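PDB 3P2H: AHL synthase, which probably makes N-acyl-homoserine lactone quorum-sensing signals from fatty acyl-ACP and S-adenosyl-L-methionine, releasing methylthioadenosine. Local coordinates for residues A[53-58]-A[124-129]. The protein carries 3 engineered substitutions. Numbering follows the deposited sequence.
Sequences VYVLGR and LAAAVE
The one flat group that Val55 meets here is a backbone peptide, the one joining Ala126 to Ala127. Methyl CG2 of Val55 sits over a face of this peptide, almost straight above Ala127 N at 4.2 Å. The same methyl lies 4.1 Å from Ala127 CA, while Ala127 CB passes alongside at 4.4 Å. The other branch makes the closest touch: Val55 CG1 meets Ala126 CB at 3.7 Å, methyl against methyl. With CG1 anti to the backbone N (chi1 179°), the valine fork is turned so that CG1 faces Ala126 and CG2 faces Ala127. No hydrogen bond crosses the contact, and all three touching residues are buried. The small alanines let the helix backbone come close to the strand, with 6.5 Å between Val55 CA and Ala127 CA. Nearby, Val55 also touches Ala68 of strand 64-72, and Ala126 touches Thr3 of strand 2-6. Tyr54 and Leu56 pack instead on helix 13-30. Strand 53-58 is thus sandwiched between helices 13-30 and 120-133. Helix 120-133 links the parallel strands 97-105 and 138-144 as a beta-alpha-beta crossover, packed on a mixed sheet as in the acetyltransferase-like (GNAT) fold of autoinducer synthases.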
ATOM      1  N   VAL A  53       9.529   2.286  -2.060  1.00 13.77           N
ATOM      2  CA  VAL A  53       9.163   3.419  -1.213  1.00 14.19           C
ATOM      3  C   VAL A  53       8.271   2.894  -0.096  1.00 14.99           C
ATOM      4  O   VAL A  53       7.391   2.070  -0.343  1.00 13.52           O
ATOM      5  CB  VAL A  53       8.403   4.506  -2.017  1.00 16.62           C
ATOM      6  CG1 VAL A  53       7.933   5.621  -1.092  1.00 16.24           C
ATOM      7  CG2 VAL A  53       9.316   5.071  -3.096  1.00 16.06           C
ATOM      8  N   TYR A  54       8.509   3.355   1.130  1.00 14.31           N
ATOM      9  CA  TYR A  54       7.719   2.899   2.274  1.00 15.37           C
ATOM     10  C   TYR A  54       7.110   4.020   3.103  1.00 16.27           C
ATOM     11  O   TYR A  54       7.692   5.095   3.264  1.00 17.37           O
ATOM     12  CB  TYR A  54       8.573   2.051   3.220  1.00 14.19           C
ATOM     13  CG  TYR A  54       9.133   0.787   2.623  1.00 14.00           C
ATOM     14  CD1 TYR A  54       8.331  -0.337   2.433  1.00 14.11           C
ATOM     15  CD2 TYR A  54      10.474   0.716   2.252  1.00 13.46           C
ATOM     16  CE1 TYR A  54       8.853  -1.507   1.887  1.00 15.17           C
ATOM     17  CE2 TYR A  54      11.008  -0.443   1.706  1.00 14.66           C
ATOM     18  CZ  TYR A  54      10.198  -1.549   1.526  1.00 15.36           C
ATOM     19  OH  TYR A  54      10.738  -2.691   0.987  1.00 15.95           O
ATOM     20  N   VAL A  55       5.933   3.741   3.644  1.00 16.12           N
ATOM     21  CA  VAL A  55       5.243   4.679   4.504  1.00 15.25           C
ATOM     22  C   VAL A  55       5.052   3.952   5.830  1.00 16.04           C
ATOM     23  O   VAL A  55       4.577   2.820   5.848  1.00 15.77           O
ATOM     24  CB  VAL A  55       3.848   5.058   3.952  1.00 17.50           C
ATOM     25  CG1 VAL A  55       3.154   6.031   4.915  1.00 15.19           C
ATOM     26  CG2 VAL A  55       3.976   5.670   2.565  1.00 16.16           C
ATOM     27  N   LEU A  56       5.446   4.584   6.930  1.00 15.70           N
ATOM     28  CA  LEU A  56       5.269   3.986   8.252  1.00 15.95           C
ATOM     29  C   LEU A  56       4.475   4.953   9.117  1.00 15.88           C
ATOM     30  O   LEU A  56       4.716   6.157   9.090  1.00 14.99           O
ATOM     31  CB  LEU A  56       6.615   3.716   8.945  1.00 18.24           C
ATOM     32  CG  LEU A  56       7.697   2.855   8.292  1.00 20.34           C
ATOM     33  CD1 LEU A  56       8.674   2.400   9.367  1.00 20.32           C
ATOM     34  CD2 LEU A  56       7.085   1.652   7.617  1.00 23.23           C
ATOM     35  N   GLY A  57       3.519   4.427   9.867  1.00 16.74           N
ATOM     36  CA  GLY A  57       2.744   5.268  10.758  1.00 16.43           C
ATOM     37  C   GLY A  57       3.217   4.915  12.151  1.00 15.40           C
ATOM     38  O   GLY A  57       3.438   3.742  12.429  1.00 16.84           O
ATOM     39  N   ARG A  58       3.395   5.908  13.016  1.00 16.28           N
ATOM     40  CA  ARG A  58       3.853   5.652  14.388  1.00 16.17           C
ATOM     41  C   ARG A  58       2.906   6.285  15.406  1.00 16.89           C
ATOM     42  O   ARG A  58       2.418   7.388  15.199  1.00 17.17           O
ATOM     43  CB  ARG A  58       5.273   6.196  14.585  1.00 14.57           C
ATOM     44  CG  ARG A  58       6.339   5.457  13.769  1.00 14.24           C
ATOM     45  CD  ARG A  58       7.701   6.117  13.902  1.00 15.00           C
ATOM     46  NE  ARG A  58       8.751   5.440  13.141  1.00 15.03           N
ATOM     47  CZ  ARG A  58       9.389   4.344  13.541  1.00 15.62           C
ATOM     48  NH1 ARG A  58       9.094   3.774  14.706  1.00 16.12           N
ATOM     49  NH2 ARG A  58      10.343   3.827  12.783  1.00 16.43           N
ATOM     50  N   LEU A 124      -3.149   6.468   4.047  1.00 17.08           N
ATOM     51  CA  LEU A 124      -3.457   6.627   2.635  1.00 17.30           C
ATOM     52  C   LEU A 124      -3.009   7.998   2.136  1.00 17.56           C
ATOM     53  O   LEU A 124      -2.424   8.113   1.055  1.00 18.72           O
ATOM     54  CB  LEU A 124      -4.960   6.459   2.401  1.00 17.79           C
ATOM     55  CG  LEU A 124      -5.430   6.414   0.943  1.00 17.95           C
ATOM     56  CD1 LEU A 124      -4.682   5.324   0.178  1.00 17.55           C
ATOM     57  CD2 LEU A 124      -6.930   6.151   0.912  1.00 17.59           C
ATOM     58  N   ALA A 125      -3.278   9.033   2.925  1.00 16.67           N
ATOM     59  CA  ALA A 125      -2.900  10.394   2.545  1.00 15.70           C
ATOM     60  C   ALA A 125      -1.407  10.505   2.264  1.00 15.91           C
ATOM     61  O   ALA A 125      -0.996  11.121   1.282  1.00 14.26           O
ATOM     62  CB  ALA A 125      -3.294  11.369   3.639  1.00 16.46           C
ATOM     63  N   ALA A 126      -0.598   9.906   3.134  1.00 15.59           N
ATOM     64  CA  ALA A 126       0.855   9.939   2.980  1.00 15.80           C
ATOM     65  C   ALA A 126       1.267   9.243   1.689  1.00 16.38           C
ATOM     66  O   ALA A 126       2.070   9.764   0.920  1.00 17.40           O
ATOM     67  CB  ALA A 126       1.525   9.263   4.177  1.00 15.36           C
ATOM     68  N   ALA A 127       0.712   8.057   1.458  1.00 16.50           N
ATOM     69  CA  ALA A 127       1.017   7.294   0.255  1.00 15.94           C
ATOM     70  C   ALA A 127       0.655   8.090  -0.995  1.00 16.15           C
ATOM     71  O   ALA A 127       1.476   8.257  -1.898  1.00 17.29           O
ATOM     72  CB  ALA A 127       0.254   5.975   0.272  1.00 14.86           C
ATOM     73  N   VAL A 128      -0.578   8.581  -1.049  1.00 14.99           N
ATOM     74  CA  VAL A 128      -1.022   9.357  -2.203  1.00 15.43           C
ATOM     75  C   VAL A 128      -0.121  10.561  -2.459  1.00 16.26           C
ATOM     76  O   VAL A 128       0.354  10.764  -3.572  1.00 16.67           O
ATOM     77  CB  VAL A 128      -2.478   9.839  -2.018  1.00 15.11           C
ATOM     78  CG1 VAL A 128      -2.855  10.828  -3.124  1.00 13.67           C
ATOM     79  CG2 VAL A 128      -3.421   8.633  -2.044  1.00 13.91           C
ATOM     80  N   GLU A 129       0.115  11.346  -1.415  1.00 17.50           N
ATOM     81  CA  GLU A 129       0.954  12.533  -1.498  1.00 19.49           C
ATOM     82  C   GLU A 129       2.311  12.186  -2.104  1.00 19.56           C
ATOM     83  O   GLU A 129       2.762  12.823  -3.060  1.00 18.56           O
ATOM     84  CB  GLU A 129       1.143  13.109  -0.098  1.00 23.61           C
ATOM     85  CG  GLU A 129       1.700  14.510  -0.055  1.00 27.71           C
ATOM     86  CD  GLU A 129       1.666  15.074   1.346  1.00 31.92           C
ATOM     87  OE1 GLU A 129       1.279  16.255   1.498  1.00 32.18           O
ATOM     88  OE2 GLU A 129       2.026  14.339   2.299  1.00 33.63           O
TER